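Local coordinates for formiminoglutamase (Trypanosoma cruzi, PDB 4MYK), which probably hydrolyses N-formimino-L-glutamate to glutamate and formamide, as an arginase-like enzyme with a two-manganese centre, at residues 222-225 / 226-229; 264-267 / 268-272; 287-290 / 291-295. The protein carries 1 engineered substitution. All coordinates share one frame; numbering follows the deposited sequence.

Interaction 1: 222-225 / 226-229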
ATOM      1  N   ASP A 222       7.476 -24.549  -4.879  1.00 17.75           N
ATOM      2  CA  ASP A 222       7.598 -25.079  -6.224  1.00 18.94           C
ATOM      3  C   ASP A 222       8.966 -24.715  -6.795  1.00 17.20           C
ATOM      4  O   ASP A 222       9.639 -25.558  -7.398  1.00 20.65           O
ATOM      5  CB  ASP A 222       6.472 -24.532  -7.124  1.00 19.20           C
ATOM      6  CG  ASP A 222       5.095 -25.150  -6.812  1.00 21.26           C
ATOM      7  OD1 ASP A 222       4.988 -25.975  -5.884  1.00 21.89           O
ATOM      8  OD2 ASP A 222       4.114 -24.808  -7.504  1.00 22.22           O
ATOM      9  N   ALA A 223       9.367 -23.460  -6.596  1.00 16.41           N
ATOM     10  CA  ALA A 223      10.626 -22.945  -7.127  1.00 17.59           C
ATOM     11  C   ALA A 223      11.848 -23.690  -6.569  1.00 19.03           C
ATOM     12  O   ALA A 223      12.783 -23.996  -7.313  1.00 18.26           O
ATOM     13  CB  ALA A 223      10.745 -21.424  -6.886  1.00 13.11           C
ATOM     14  N   PHE A 224      11.841 -23.984  -5.269  1.00 16.33           N
ATOM     15  CA  PHE A 224      12.941 -24.750  -4.664  1.00 20.52           C
ATOM     16  C   PHE A 224      12.955 -26.220  -5.116  1.00 20.62           C
ATOM     17  O   PHE A 224      13.990 -26.893  -5.078  1.00 20.90           O
ATOM     18  CB  PHE A 224      12.896 -24.675  -3.139  1.00 18.03           C
ATOM     19  CG  PHE A 224      13.179 -23.316  -2.597  1.00 20.09           C
ATOM     20  CD1 PHE A 224      14.031 -22.458  -3.270  1.00 17.24           C
ATOM     21  CD2 PHE A 224      12.602 -22.893  -1.402  1.00 19.46           C
ATOM     22  CE1 PHE A 224      14.300 -21.202  -2.761  1.00 20.24           C
ATOM     23  CE2 PHE A 224      12.866 -21.629  -0.892  1.00 16.91           C
ATOM     24  CZ  PHE A 224      13.718 -20.790  -1.568  1.00 17.60           C
ATOM     25  N   GLY A 225      11.792 -26.712  -5.529  1.00 22.02           N
ATOM     26  CA  GLY A 225      11.695 -28.029  -6.117  1.00 20.17           C
ATOM     27  C   GLY A 225      12.475 -28.076  -7.411  1.00 20.11           C
ATOM     28  O   GLY A 225      13.139 -29.062  -7.705  1.00 23.99           O
ATOM     29  N   LEU A 226      12.386 -26.993  -8.176  1.00 17.44           N
ATOM     30  CA  LEU A 226      13.110 -26.840  -9.435  1.00 20.43           C
ATOM     31  C   LEU A 226      14.602 -26.544  -9.236  1.00 18.09           C
ATOM     32  O   LEU A 226      15.453 -27.147  -9.883  1.00 19.44           O
ATOM     33  CB  LEU A 226      12.459 -25.737 -10.285  1.00 21.24           C
ATOM     34  CG  LEU A 226      11.059 -26.020 -10.841  1.00 18.16           C
ATOM     35  CD1 LEU A 226      10.389 -24.756 -11.336  1.00 14.34           C
ATOM     36  CD2 LEU A 226      11.140 -27.063 -11.943  1.00 19.70           C
ATOM     37  N   THR A 227      14.926 -25.613  -8.348  1.00 17.11           N
ATOM     38  CA  THR A 227      16.323 -25.290  -8.096  1.00 19.43           C
ATOM     39  C   THR A 227      17.042 -26.438  -7.368  1.00 18.58           C
ATOM     40  O   THR A 227      18.165 -26.786  -7.693  1.00 19.83           O
ATOM     41  CB  THR A 227      16.454 -23.992  -7.297  1.00 18.61           C
ATOM     42  OG1 THR A 227      15.793 -24.145  -6.036  1.00 21.68           O
ATOM     43  CG2 THR A 227      15.818 -22.837  -8.056  1.00 16.16           C
ATOM     44  N   GLY A 228      16.389 -27.020  -6.374  1.00 20.93           N
ATOM     45  CA  GLY A 228      16.941 -28.173  -5.686  1.00 20.85           C
ATOM     46  C   GLY A 228      18.138 -27.907  -4.793  1.00 20.21           C
ATOM     47  O   GLY A 228      18.130 -26.984  -3.982  1.00 20.37           O
ATOM     48  N   LYS A 229      19.169 -28.735  -4.925  1.00 23.26           N
ATOM     49  CA  LYS A 229      20.297 -28.681  -4.006  1.00 19.82           C
ATOM     50  C   LYS A 229      21.088 -27.395  -4.168  1.00 21.77           C
ATOM     51  O   LYS A 229      21.173 -26.843  -5.267  1.00 18.90           O
ATOM     52  CB  LYS A 229      21.226 -29.867  -4.220  1.00 20.61           C
ATOM     53  CG  LYS A 229      20.550 -31.208  -4.132  1.00 24.68           C
ATOM     54  CD  LYS A 229      21.383 -32.170  -3.316  1.00 30.62           C
ATOM     55  CE  LYS A 229      22.870 -32.019  -3.614  1.00 32.77           C
ATOM     56  NZ  LYS A 229      23.725 -32.936  -2.790  1.00 41.73           N
TER

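Interaction 2: 264-267 / 268-272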
ATOM      1  N   MET A 264       8.285 -15.490   2.490  1.00 12.62           N
ATOM      2  CA  MET A 264       9.189 -16.170   1.560  1.00 15.42           C
ATOM      3  C   MET A 264      10.588 -16.316   2.134  1.00 14.65           C
ATOM      4  O   MET A 264      11.255 -17.326   1.921  1.00 18.59           O
ATOM      5  CB  MET A 264       9.279 -15.415   0.236  1.00 18.20           C
ATOM      6  CG  MET A 264       8.019 -15.432  -0.605  1.00 14.19           C
ATOM      7  SD  MET A 264       8.163 -14.232  -1.945  1.00 16.18           S
ATOM      8  CE  MET A 264       9.571 -14.886  -2.841  1.00 14.18           C
ATOM      9  N   CYS A 265      11.043 -15.290   2.842  1.00 14.90           N
ATOM     10  CA  CYS A 265      12.338 -15.343   3.511  1.00 14.70           C
ATOM     11  C   CYS A 265      12.367 -16.394   4.631  1.00 16.33           C
ATOM     12  O   CYS A 265      13.362 -17.094   4.798  1.00 14.50           O
ATOM     13  CB  CYS A 265      12.736 -13.960   4.029  1.00 16.23           C
ATOM     14  SG  CYS A 265      13.236 -12.868   2.695  1.00 14.39           S
ATOM     15  N   PHE A 266      11.265 -16.511   5.372  1.00 15.69           N
ATOM     16  CA  PHE A 266      11.141 -17.556   6.381  1.00 15.68           C
ATOM     17  C   PHE A 266      11.238 -18.956   5.755  1.00 18.76           C
ATOM     18  O   PHE A 266      11.938 -19.827   6.276  1.00 18.08           O
ATOM     19  CB  PHE A 266       9.835 -17.414   7.152  1.00 16.21           C
ATOM     20  CG  PHE A 266       9.753 -18.300   8.376  1.00 19.95           C
ATOM     21  CD1 PHE A 266       9.335 -19.617   8.273  1.00 20.99           C
ATOM     22  CD2 PHE A 266      10.094 -17.810   9.627  1.00 17.39           C
ATOM     23  CE1 PHE A 266       9.262 -20.429   9.402  1.00 23.85           C
ATOM     24  CE2 PHE A 266      10.020 -18.615  10.754  1.00 21.26           C
ATOM     25  CZ  PHE A 266       9.609 -19.923  10.642  1.00 18.90           C
ATOM     26  N   LEU A 267      10.537 -19.174   4.646  1.00 18.98           N
ATOM     27  CA  LEU A 267      10.599 -20.463   3.959  1.00 19.87           C
ATOM     28  C   LEU A 267      12.039 -20.773   3.568  1.00 19.71           C
ATOM     29  O   LEU A 267      12.554 -21.837   3.890  1.00 20.56           O
ATOM     30  CB  LEU A 267       9.680 -20.483   2.723  1.00 19.35           C
ATOM     31  CG  LEU A 267       9.662 -21.722   1.807  1.00 20.89           C
ATOM     32  CD1 LEU A 267       9.178 -22.961   2.540  1.00 18.83           C
ATOM     33  CD2 LEU A 267       8.793 -21.458   0.577  1.00 20.47           C
ATOM     34  N   ALA A 268      12.678 -19.826   2.884  1.00 16.88           N
ATOM     35  CA  ALA A 268      14.065 -19.965   2.461  1.00 17.23           C
ATOM     36  C   ALA A 268      14.965 -20.356   3.632  1.00 17.97           C
ATOM     37  O   ALA A 268      15.840 -21.219   3.506  1.00 17.89           O
ATOM     38  CB  ALA A 268      14.548 -18.664   1.817  1.00 14.98           C
ATOM     39  N   GLY A 269      14.744 -19.708   4.771  1.00 15.80           N
ATOM     40  CA  GLY A 269      15.550 -19.942   5.958  1.00 20.84           C
ATOM     41  C   GLY A 269      15.424 -21.354   6.502  1.00 19.21           C
ATOM     42  O   GLY A 269      16.419 -21.966   6.892  1.00 22.30           O
ATOM     43  N   LYS A 270      14.201 -21.871   6.527  1.00 20.04           N
ATOM     44  CA  LYS A 270      13.944 -23.218   7.034  1.00 19.80           C
ATOM     45  C   LYS A 270      14.274 -24.303   5.999  1.00 20.32           C
ATOM     46  O   LYS A 270      14.314 -25.491   6.326  1.00 22.09           O
ATOM     47  CB  LYS A 270      12.487 -23.343   7.488  1.00 20.79           C
ATOM     48  CG  LYS A 270      11.496 -23.365   6.351  1.00 20.60           C
ATOM     49  CD  LYS A 270      10.092 -23.236   6.869  1.00 25.62           C
ATOM     50  CE  LYS A 270       9.752 -24.376   7.806  1.00 28.68           C
ATOM     51  NZ  LYS A 270       9.275 -25.584   7.065  1.00 38.44           N
ATOM     52  N   THR A 271      14.511 -23.880   4.756  1.00 21.16           N
ATOM     53  CA  THR A 271      14.807 -24.790   3.639  1.00 22.19           C
ATOM     54  C   THR A 271      16.302 -25.067   3.557  1.00 20.46           C
ATOM     55  O   THR A 271      17.067 -24.210   3.126  1.00 18.39           O
ATOM     56  CB  THR A 271      14.314 -24.204   2.289  1.00 19.75           C
ATOM     57  OG1 THR A 271      12.883 -24.249   2.252  1.00 18.83           O
ATOM     58  CG2 THR A 271      14.866 -24.995   1.110  1.00 19.78           C
ATOM     59  N   PRO A 272      16.712 -26.274   3.967  1.00 21.20           N
ATOM     60  CA  PRO A 272      18.116 -26.645   4.178  1.00 18.63           C
ATOM     61  C   PRO A 272      18.955 -26.700   2.901  1.00 19.61           C
ATOM     62  O   PRO A 272      20.186 -26.663   2.980  1.00 22.87           O
ATOM     63  CB  PRO A 272      18.018 -28.033   4.816  1.00 22.60           C
ATOM     64  CG  PRO A 272      16.713 -28.561   4.371  1.00 24.72           C
ATOM     65  CD  PRO A 272      15.794 -27.374   4.299  1.00 20.65           C
TER

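Interaction 3: 287-290 / 291-295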
ATOM      1  N   GLU A 287      14.149   6.228  -0.872  1.00 13.51           N
ATOM      2  CA  GLU A 287      13.408   6.338   0.378  1.00 15.90           C
ATOM      3  C   GLU A 287      14.260   5.709   1.476  1.00 18.32           C
ATOM      4  O   GLU A 287      14.831   4.641   1.274  1.00 17.35           O
ATOM      5  CB  GLU A 287      12.038   5.663   0.273  1.00 17.02           C
ATOM      6  CG  GLU A 287      11.087   6.007   1.410  1.00 16.26           C
ATOM      7  CD  GLU A 287      11.315   5.157   2.644  1.00 15.37           C
ATOM      8  OE1 GLU A 287      11.695   3.982   2.487  1.00 16.99           O
ATOM      9  OE2 GLU A 287      11.092   5.650   3.767  1.00 15.08           O
ATOM     10  N   GLU A 288      14.358   6.364   2.631  1.00 19.10           N
ATOM     11  CA  GLU A 288      15.415   6.024   3.580  1.00 17.66           C
ATOM     12  C   GLU A 288      14.988   5.420   4.922  1.00 19.39           C
ATOM     13  O   GLU A 288      15.835   4.948   5.673  1.00 20.44           O
ATOM     14  CB  GLU A 288      16.274   7.250   3.854  1.00 22.27           C
ATOM     15  CG  GLU A 288      15.503   8.387   4.489  1.00 28.87           C
ATOM     16  CD  GLU A 288      16.370   9.246   5.383  1.00 31.29           C
ATOM     17  OE1 GLU A 288      15.798   9.947   6.245  1.00 39.35           O
ATOM     18  OE2 GLU A 288      17.616   9.213   5.240  1.00 28.88           O
ATOM     19  N   TYR A 289      13.701   5.436   5.247  1.00 21.61           N
ATOM     20  CA  TYR A 289      13.277   4.897   6.550  1.00 19.26           C
ATOM     21  C   TYR A 289      12.461   3.588   6.474  1.00 20.36           C
ATOM     22  O   TYR A 289      12.819   2.587   7.097  1.00 18.36           O
ATOM     23  CB  TYR A 289      12.536   5.956   7.381  1.00 20.31           C
ATOM     24  CG  TYR A 289      12.472   5.589   8.848  1.00 31.07           C
ATOM     25  CD1 TYR A 289      13.510   5.924   9.708  1.00 35.87           C
ATOM     26  CD2 TYR A 289      11.390   4.876   9.372  1.00 35.34           C
ATOM     27  CE1 TYR A 289      13.472   5.579  11.053  1.00 38.41           C
ATOM     28  CE2 TYR A 289      11.343   4.528  10.722  1.00 33.43           C
ATOM     29  CZ  TYR A 289      12.389   4.884  11.555  1.00 36.34           C
ATOM     30  OH  TYR A 289      12.364   4.549  12.893  1.00 40.71           O
ATOM     31  N   ARG A 290      11.381   3.607   5.695  1.00 16.56           N
ATOM     32  CA  ARG A 290      10.447   2.492   5.624  1.00 14.82           C
ATOM     33  C   ARG A 290      11.044   1.278   4.928  1.00 16.81           C
ATOM     34  O   ARG A 290      10.800   0.119   5.313  1.00 15.49           O
ATOM     35  CB  ARG A 290       9.184   2.923   4.880  1.00 15.95           C
ATOM     36  CG  ARG A 290       8.348   3.987   5.589  1.00 15.36           C
ATOM     37  CD  ARG A 290       7.130   4.398   4.754  1.00 12.12           C
ATOM     38  NE  ARG A 290       6.215   3.291   4.471  1.00 13.68           N
ATOM     39  CZ  ARG A 290       5.779   2.949   3.253  1.00 14.31           C
ATOM     40  NH1 ARG A 290       6.159   3.621   2.175  1.00 13.33           N
ATOM     41  NH2 ARG A 290       4.950   1.925   3.110  1.00 15.36           N
ATOM     42  N   SER A 291      11.817   1.549   3.883  1.00 16.38           N
ATOM     43  CA  SER A 291      12.312   0.490   3.011  1.00 13.68           C
ATOM     44  C   SER A 291      13.458  -0.321   3.639  1.00 13.08           C
ATOM     45  O   SER A 291      13.476  -1.544   3.553  1.00 14.45           O
ATOM     46  CB  SER A 291      12.682   1.077   1.649  1.00 12.99           C
ATOM     47  OG  SER A 291      11.571   1.788   1.122  1.00 14.47           O
ATOM     48  N   PRO A 292      14.413   0.363   4.280  1.00 16.08           N
ATOM     49  CA  PRO A 292      15.446  -0.339   5.053  1.00 13.75           C
ATOM     50  C   PRO A 292      14.888  -1.205   6.187  1.00 12.37           C
ATOM     51  O   PRO A 292      15.429  -2.271   6.465  1.00 13.91           O
ATOM     52  CB  PRO A 292      16.293   0.807   5.604  1.00 15.60           C
ATOM     53  CG  PRO A 292      16.165   1.873   4.546  1.00 15.73           C
ATOM     54  CD  PRO A 292      14.741   1.789   4.090  1.00 16.72           C
ATOM     55  N   ARG A 293      13.820  -0.756   6.832  1.00 13.34           N
ATOM     56  CA  ARG A 293      13.161  -1.580   7.843  1.00 15.34           C
ATOM     57  C   ARG A 293      12.648  -2.875   7.225  1.00 11.69           C
ATOM     58  O   ARG A 293      12.817  -3.949   7.782  1.00 12.32           O
ATOM     59  CB  ARG A 293      12.024  -0.819   8.538  1.00 12.96           C
ATOM     60  CG  ARG A 293      12.491   0.383   9.351  1.00 19.01           C
ATOM     61  CD  ARG A 293      11.368   0.983  10.189  1.00 22.72           C
ATOM     62  NE  ARG A 293      10.821   0.018  11.144  1.00 25.46           N
ATOM     63  CZ  ARG A 293      11.005   0.078  12.459  1.00 25.29           C
ATOM     64  NH1 ARG A 293      11.721   1.060  12.988  1.00 26.63           N
ATOM     65  NH2 ARG A 293      10.471  -0.841  13.248  1.00 27.11           N
ATOM     66  N   VAL A 294      12.020  -2.774   6.060  1.00 12.38           N
ATOM     67  CA  VAL A 294      11.519  -3.976   5.397  1.00 13.17           C
ATOM     68  C   VAL A 294      12.655  -4.954   5.104  1.00 15.25           C
ATOM     69  O   VAL A 294      12.511  -6.164   5.311  1.00 14.56           O
ATOM     70  CB  VAL A 294      10.762  -3.647   4.106  1.00 14.77           C
ATOM     71  CG1 VAL A 294      10.463  -4.925   3.317  1.00 12.87           C
ATOM     72  CG2 VAL A 294       9.487  -2.869   4.437  1.00 12.75           C
ATOM     73  N   ALA A 295      13.783  -4.416   4.640  1.00 15.82           N
ATOM     74  CA  ALA A 295      14.941  -5.217   4.247  1.00 13.89           C
ATOM     75  C   ALA A 295      15.494  -5.981   5.443  1.00 16.43           C
ATOM     76  O   ALA A 295      15.790  -7.174   5.342  1.00 15.83           O
ATOM     77  CB  ALA A 295      16.016  -4.332   3.625  1.00 12.07           C
TER

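Interaction 1: 222-225 / 226-229
With chi1 at -67°, the ring of Phe224 stands anti to its own carbonyl carbon, while Thr227, at 61°, holds OG1 between its backbone N and carbonyl carbon. With these rotations, and one turn apart, the two side chains lie side by side and point the same way. Thr227 OG1 comes to the edge of the phenyl ring, in its plane and 3.7 Å from Phe224 CD1, and lies closer still to the backbone, 3.2 Å from Phe224 CA. The carbonyl oxygens of Ala223 and Phe224 are both weak, unsettled candidates for the hydroxyl's single proton; its strongest polar partner is Thr231 OG1, on the strand that follows. The methyl CG2 of Thr227 sits 3.3 Å from Ala223 O, the same oxygen that Thr227 N uses for a nearly straight hydrogen bond of 2.9 Å, made in the plane of the Ala223 carbonyl.

These residues form the last turn of helix 216-227, one of the helices that flank the parallel sheet of the arginase/deacetylase alpha/beta fold. Ala223, Phe224 and Thr227, all buried, rest on Ile143 of strand 141-145; Leu226, partly exposed, touches Val181 and Met206. Leu226 N bonds to Asp222 O, and CG of the Leu226 side chain passes 3.8 Å from that oxygen. The carboxylate of Asp222 turns the other way, to a salt bridge with Lys214.

Gly228 ends the helix. Its positive phi takes the chain out of the helical path, yet Gly228 N still donates to Phe224 O at 2.7 Å, from above the carbonyl plane and 39° out of it.

Interaction 2: 264-267 / 268-272
Thr271 returns to the last full turn of helix 258-270 by way of its hydroxyl: OG1 donates to Leu267 O at 2.9 Å, from above the carbonyl plane and 51° out of it. The backbone N of Thr271 also reaches this oxygen, but its bond is weak and bent, so the hydroxyl supplies the firmer grip where the chain leaves helical angles. Upstream, Ala268 N, Gly269 N and Lys270 N continue the ordinary helical ladder to the carbonyls of Met264, Cys265 and Phe266.

Two carbon-to-oxygen contacts gather at the same place. Lys270 places CG between its backbone N and carbonyl carbon (chi1 72°), which turns the chain back over the helix and leaves Lys270 CG 3.1 Å from Leu267 O. Leu267 brings CD1 to 3.9 Å from Thr271 OG1. The apolar contact is that of Lys270 CD, which approaches the Phe266 ring obliquely, 3.9 Å from Phe266 CE1.

The helix is the crossover of a beta-alpha-beta unit between strands 231-236 and 274-280. Leu267 packs on helix 216-227, Ala268 on Phe233, and Phe266 on Leu304 of helix 290-306. Arg309 NE donates to Gly269 O, near the C-terminal end of the helix.

Leu267 O, where the regular backbone bond has weakened, is thus satisfied chiefly by the Thr271 hydroxyl, while the methylenes of exposed Lys270 lie against Phe266.

Interaction 3: 287-290 / 291-295
Glu287 OE1, part of a capping interaction at the start of helix 290-306, is gripped twice by Ser291: by the hydroxyl OG at 2.6 Å, on the anti side of the carboxylate, and by the backbone N at 2.8 Å, on the syn lone pair. Its other oxygen, OE2, takes Arg290 N on the syn lone pair with an N-H...O angle of 165°, and Tyr289 N from well above the carboxylate plane. One carboxylate, bent back at chi2 (-83°), thus serves three backbone N-H groups at the start of the helix, from Tyr289, Arg290 and Ser291, and a hydroxyl. Its negative charge at a helix N terminus is probably favourable.

Ser291 OG also pairs with Gly247 N, tying the capped turn to the loop beyond strand 231-236. The guanidinium of Arg290 bonds elsewhere: NH2 to Ser243 O of its own chain and NE to Ser242 OG of a second subunit, so the helix start also lies at a subunit interface. Pro292 enters the first turn with CG 3.3 Å from Glu288 O, and its ring packs on Phe62 and Ala58 of helix 55-63.

Tyr289 and Arg293 run alongside each other, one turn apart, with ring and guanidinium planes 29° from parallel. Tyr289 OH lies near the edge of the guanidinium, 3.5 Å from Arg293 NH1, and Arg293 CD sits 3.6 Å from Tyr289 CE2.

Following the chain from the N terminus, the three contacts come in series; none nests within or crosses another, and each spans only a turn. Interaction 1 closes the end of helix 216-227, just before strand 231-236. Interaction 2 closes the end of the next helix, 258-270, before strand 274-280, and interaction 3 opens helix 290-306 beyond that strand. The first two touch: the Phe224 ring packs its CE2 against Ala268 CA at 3.9 Å and also reaches Leu267 and Thr271, joining two neighbouring helix ends. Interaction 3 lies on the opposite side of the chain's centre from interaction 1, their centres about 29 Å apart.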